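Geranylgeranyl pyrophosphate synthase (Corynebacterium glutamicum, PDB 3LMD) probably catalyses the metal-dependent condensation of isopentenyl diphosphate with allylic diphosphates, lengthening prenyl chains for isoprenoid biosynthesis. Local coordinates at residues 80-85 with 99-104; 182-185 with 190-193. All coordinates share one frame; numbering follows the deposited sequence.

How the interactions relate
From the N terminus of this all-helical chain, interaction 1 comes first, where helix 77-86 packs on helix 95-118 and closes the loop 87-94 in the buried part of the fold. Interaction 2 opens only later, where helix 159-181 gives way to helix 188-214, and closes the short surface loop between those two helices. The two are in series, neither nested nor crossed, and lie on opposite sides of the chain's centre, their nearest atoms about 17 Å apart. Helix 188-214 spans this gap: its start forms interaction 2, while its later turns touch the segments of interaction 1. Successive helices are thus joined in two different ways.

Interaction 1: residues 80-85 with 99-104; sequences MFALLA and KAAVVV
Alanine-to-alanine packing between helices 77-86 and 95-118, neighbours in sequence within the helical core, brings the methyl of Ala82 against that of Ala101. The two CB atoms meet tip to tip, Ala82 CB lying 4.0 Å from Ala101 CB, with each methyl directed at the opposite helix. Because neither side chain extends beyond CB, the backbones come close, and Ala82 CA is 5.8 Å from Ala101 CA. Leu83 widens this small apolar patch from one flank. Its CB does not aim at the partner helix, but CG stands beside the backbone carbonyl carbon and anti to none of its polar neighbours' reach (chi1 -60°), and the CD2 branch swings in until Leu83 CD2 is 4.4 Å from Ala101 CB, whereas CD1 extends farther off. Such close-packed helices build the isoprenoid synthase fold of the FPP/GGPP synthase family, and helix 95-118 also carries Asp115, a residue seen to bind calcium in this protein, about four helical turns beyond Ala101. Each helix keeps its own backbone bonds, for example that of 2.9 Å from Leu84 N to Met80 O and that of 3.0 Å from Val104 N to Ala100 O. Leu83 also packs on Ile40, Ala43 and Met44 of helix 34-55. Helix 188-214 touches both segments, reaching Phe81 through Ile204 and Ala207, and Val104 through Leu210.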
loop_
_atom_site.group_PDB
_atom_site.type_symbol
_atom_site.label_atom_id
_atom_site.label_comp_id
_atom_site.label_asym_id
_atom_site.label_seq_id
_atom_site.Cartn_x
_atom_site.Cartn_y
_atom_site.Cartn_z
ATOM N N MET A 80 -4.792 21.347 -5.993
ATOM C CA MET A 80 -5.379 22.621 -6.429
ATOM C C MET A 80 -6.882 22.473 -6.629
ATOM O O MET A 80 -7.666 23.334 -6.234
ATOM C CB MET A 80 -4.738 23.114 -7.755
ATOM C CG MET A 80 -5.232 24.521 -8.174
ATOM S SD MET A 80 -4.855 25.035 -9.905
ATOM C CE MET A 80 -6.215 24.235 -10.770
ATOM N N PHE A 81 -7.291 21.376 -7.266
ATOM C CA PHE A 81 -8.718 21.104 -7.454
ATOM C C PHE A 81 -9.446 20.943 -6.119
ATOM O O PHE A 81 -10.548 21.459 -5.950
ATOM C CB PHE A 81 -8.939 19.872 -8.350
ATOM C CG PHE A 81 -10.415 19.545 -8.557
ATOM C CD1 PHE A 81 -11.324 20.546 -8.883
ATOM C CD2 PHE A 81 -10.889 18.265 -8.382
ATOM C CE1 PHE A 81 -12.684 20.244 -9.060
ATOM C CE2 PHE A 81 -12.241 17.951 -8.586
ATOM C CZ PHE A 81 -13.128 18.929 -8.915
ATOM N N ALA A 82 -8.832 20.253 -5.155
ATOM C CA ALA A 82 -9.441 20.116 -3.818
ATOM C C ALA A 82 -9.639 21.506 -3.148
ATOM O O ALA A 82 -10.662 21.763 -2.467
ATOM C CB ALA A 82 -8.553 19.242 -2.905
ATOM N N LEU A 83 -8.651 22.375 -3.317
ATOM C CA LEU A 83 -8.735 23.731 -2.739
ATOM C C LEU A 83 -9.865 24.544 -3.419
ATOM O O LEU A 83 -10.644 25.213 -2.738
ATOM C CB LEU A 83 -7.402 24.490 -2.865
ATOM C CG LEU A 83 -6.143 23.900 -2.180
ATOM C CD1 LEU A 83 -4.888 24.725 -2.401
ATOM C CD2 LEU A 83 -6.320 23.623 -0.701
ATOM N N LEU A 84 -9.937 24.487 -4.747
ATOM C CA LEU A 84 -11.039 25.128 -5.483
ATOM C C LEU A 84 -12.383 24.600 -5.044
ATOM O O LEU A 84 -13.327 25.382 -4.790
ATOM C CB LEU A 84 -10.831 24.977 -7.005
ATOM C CG LEU A 84 -9.595 25.705 -7.543
ATOM C CD1 LEU A 84 -9.338 25.340 -9.004
ATOM C CD2 LEU A 84 -9.843 27.205 -7.416
ATOM N N ALA A 85 -12.503 23.272 -4.939
ATOM C CA ALA A 85 -13.747 22.680 -4.485
ATOM C C ALA A 85 -14.134 23.194 -3.106
ATOM O O ALA A 85 -15.317 23.354 -2.821
ATOM C CB ALA A 85 -13.644 21.119 -4.433
ATOM N N LYS A 99 -5.194 19.447 4.725
ATOM C CA LYS A 99 -4.765 18.089 5.056
ATOM C C LYS A 99 -5.359 17.027 4.088
ATOM O O LYS A 99 -4.672 16.073 3.691
ATOM C CB LYS A 99 -5.178 17.784 6.507
ATOM C CG LYS A 99 -4.593 16.541 7.106
ATOM C CD LYS A 99 -4.859 16.468 8.645
ATOM C CE LYS A 99 -4.314 17.687 9.405
ATOM N NZ LYS A 99 -4.238 17.464 10.886
ATOM N N ALA A 100 -6.641 17.157 3.762
ATOM C CA ALA A 100 -7.243 16.292 2.730
ATOM C C ALA A 100 -6.530 16.399 1.376
ATOM O O ALA A 100 -6.325 15.387 0.708
ATOM C CB ALA A 100 -8.752 16.566 2.588
ATOM N N ALA A 101 -6.132 17.601 0.968
ATOM C CA ALA A 101 -5.456 17.800 -0.314
ATOM C C ALA A 101 -4.117 17.089 -0.307
ATOM O O ALA A 101 -3.691 16.518 -1.333
ATOM C CB ALA A 101 -5.258 19.310 -0.618
ATOM N N VAL A 102 -3.481 17.082 0.857
ATOM C CA VAL A 102 -2.203 16.414 1.006
ATOM C C VAL A 102 -2.420 14.904 0.896
ATOM O O VAL A 102 -1.635 14.203 0.268
ATOM C CB VAL A 102 -1.493 16.794 2.331
ATOM C CG1 VAL A 102 -0.298 15.831 2.631
ATOM C CG2 VAL A 102 -1.037 18.287 2.293
ATOM N N VAL A 103 -3.495 14.417 1.509
ATOM C CA VAL A 103 -3.795 12.988 1.418
ATOM C C VAL A 103 -3.993 12.591 -0.047
ATOM O O VAL A 103 -3.470 11.562 -0.495
ATOM C CB VAL A 103 -5.042 12.634 2.252
ATOM C CG1 VAL A 103 -5.578 11.201 1.895
ATOM C CG2 VAL A 103 -4.696 12.698 3.765
ATOM N N VAL A 104 -4.745 13.397 -0.793
ATOM C CA VAL A 104 -4.945 13.101 -2.220
ATOM C C VAL A 104 -3.611 13.065 -2.948
ATOM O O VAL A 104 -3.334 12.137 -3.733
ATOM C CB VAL A 104 -5.906 14.103 -2.889
ATOM C CG1 VAL A 104 -5.944 13.905 -4.431
ATOM C CG2 VAL A 104 -7.307 13.931 -2.274
#

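Interaction 2: residues 182-185 with 190-193; sequences GPRD and EHYT
Gly182 leaves the helical conformation with a positive phi of 88°, ending helix 159-181 and turning the chain so that Pro183 CA comes to lie 5.6 Å from His191 CA. The imidazole of His191 reaches back over this turn: its CG is anti to the backbone N, carrying the ring onto Pro183. Pro183 CB sits over the ring face in a CH-pi contact, 3.9 Å from the centroid of the His191 ring and 21° off its normal. Pro183 N lies above the same ring toward its rim, 3.5 Å from His191 CE1, and that carbon also approaches Gly182 C obliquely at 3.3 Å. Arg184 folds back, its chain bent in the middle, and grips one carbonyl oxygen side-on. Arg184 NE donates a fairly straight bond of 2.7 Å to Gly182 O, and Arg184 NH2 a more bent one of 3.0 Å to Gly182 O; these two bonds to one oxygen, which lies in the guanidinium plane, restrain the group's rotation. Arg184 NH2 is also 3.9 Å from His191 ND1, at the guanidinium edge, the planes 63° apart. Arg184 packs on Phe61 of the second subunit. The arrangement is a short interhelical loop joining consecutive helices of the all-helical fold.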
loop_
_atom_site.group_PDB
_atom_site.type_symbol
_atom_site.label_atom_id
_atom_site.label_comp_id
_atom_site.label_asym_id
_atom_site.label_seq_id
_atom_site.Cartn_x
_atom_site.Cartn_y
_atom_site.Cartn_z
ATOM N N GLY A 182 -5.114 -6.450 -19.354
ATOM C CA GLY A 182 -5.554 -6.206 -20.715
ATOM C C GLY A 182 -7.025 -6.406 -20.962
ATOM O O GLY A 182 -7.782 -6.776 -20.061
ATOM N N PRO A 183 -7.462 -6.138 -22.199
ATOM C CA PRO A 183 -8.878 -6.198 -22.522
ATOM C C PRO A 183 -9.440 -7.612 -22.569
ATOM O O PRO A 183 -10.654 -7.780 -22.518
ATOM C CB PRO A 183 -8.959 -5.527 -23.907
ATOM C CG PRO A 183 -7.614 -5.717 -24.502
ATOM C CD PRO A 183 -6.625 -5.755 -23.351
ATOM N N ARG A 184 -8.572 -8.618 -22.643
ATOM C CA ARG A 184 -9.035 -10.008 -22.763
ATOM C C ARG A 184 -10.062 -10.094 -23.888
ATOM O O ARG A 184 -9.749 -9.793 -25.035
ATOM C CB ARG A 184 -9.657 -10.502 -21.454
ATOM C CG ARG A 184 -8.668 -10.638 -20.283
ATOM C CD ARG A 184 -9.308 -10.093 -18.999
ATOM N NE ARG A 184 -9.412 -8.634 -19.059
ATOM C CZ ARG A 184 -10.428 -7.924 -18.576
ATOM N NH1 ARG A 184 -11.456 -8.533 -17.997
ATOM N NH2 ARG A 184 -10.423 -6.603 -18.690
ATOM N N ASP A 185 -11.291 -10.472 -23.546
ATOM C CA ASP A 185 -12.355 -10.630 -24.532
ATOM C C ASP A 185 -13.373 -9.487 -24.517
ATOM O O ASP A 185 -14.426 -9.595 -25.141
ATOM C CB ASP A 185 -13.108 -11.943 -24.287
ATOM C CG ASP A 185 -13.911 -11.919 -22.983
ATOM O OD1 ASP A 185 -13.434 -11.300 -22.006
ATOM O OD2 ASP A 185 -15.016 -12.511 -22.930
ATOM N N GLU A 190 -14.588 0.037 -24.321
ATOM C CA GLU A 190 -15.039 -0.099 -22.924
ATOM C C GLU A 190 -13.856 -0.336 -21.976
ATOM O O GLU A 190 -13.807 0.219 -20.872
ATOM C CB GLU A 190 -16.034 -1.259 -22.786
ATOM C CG GLU A 190 -17.345 -1.018 -23.504
ATOM C CD GLU A 190 -18.387 -2.097 -23.219
ATOM O OE1 GLU A 190 -18.055 -3.107 -22.560
ATOM O OE2 GLU A 190 -19.544 -1.930 -23.660
ATOM N N HIS A 191 -12.925 -1.197 -22.385
ATOM C CA HIS A 191 -11.714 -1.441 -21.605
ATOM C C HIS A 191 -10.927 -0.149 -21.398
ATOM O O HIS A 191 -10.540 0.190 -20.282
ATOM C CB HIS A 191 -10.819 -2.472 -22.316
ATOM C CG HIS A 191 -9.490 -2.680 -21.660
ATOM N ND1 HIS A 191 -9.346 -3.352 -20.462
ATOM C CD2 HIS A 191 -8.242 -2.297 -22.028
ATOM C CE1 HIS A 191 -8.067 -3.391 -20.134
ATOM N NE2 HIS A 191 -7.375 -2.767 -21.074
ATOM N N TYR A 192 -10.671 0.564 -22.492
ATOM C CA TYR A 192 -9.915 1.788 -22.437
ATOM C C TYR A 192 -10.621 2.753 -21.510
ATOM O O TYR A 192 -9.997 3.371 -20.680
ATOM C CB TYR A 192 -9.798 2.407 -23.844
ATOM C CG TYR A 192 -9.336 3.854 -23.882
ATOM C CD1 TYR A 192 -7.996 4.168 -24.033
ATOM C CD2 TYR A 192 -10.262 4.902 -23.855
ATOM C CE1 TYR A 192 -7.567 5.489 -24.091
ATOM C CE2 TYR A 192 -9.857 6.222 -23.900
ATOM C CZ TYR A 192 -8.505 6.513 -24.039
ATOM O OH TYR A 192 -8.083 7.825 -24.098
ATOM N N THR A 193 -11.931 2.877 -21.663
ATOM C CA THR A 193 -12.703 3.833 -20.863
ATOM C C THR A 193 -12.638 3.482 -19.373
ATOM O O THR A 193 -12.461 4.377 -18.521
ATOM C CB THR A 193 -14.174 3.894 -21.308
ATOM O OG1 THR A 193 -14.229 4.388 -22.645
ATOM C CG2 THR A 193 -14.995 4.838 -20.388
#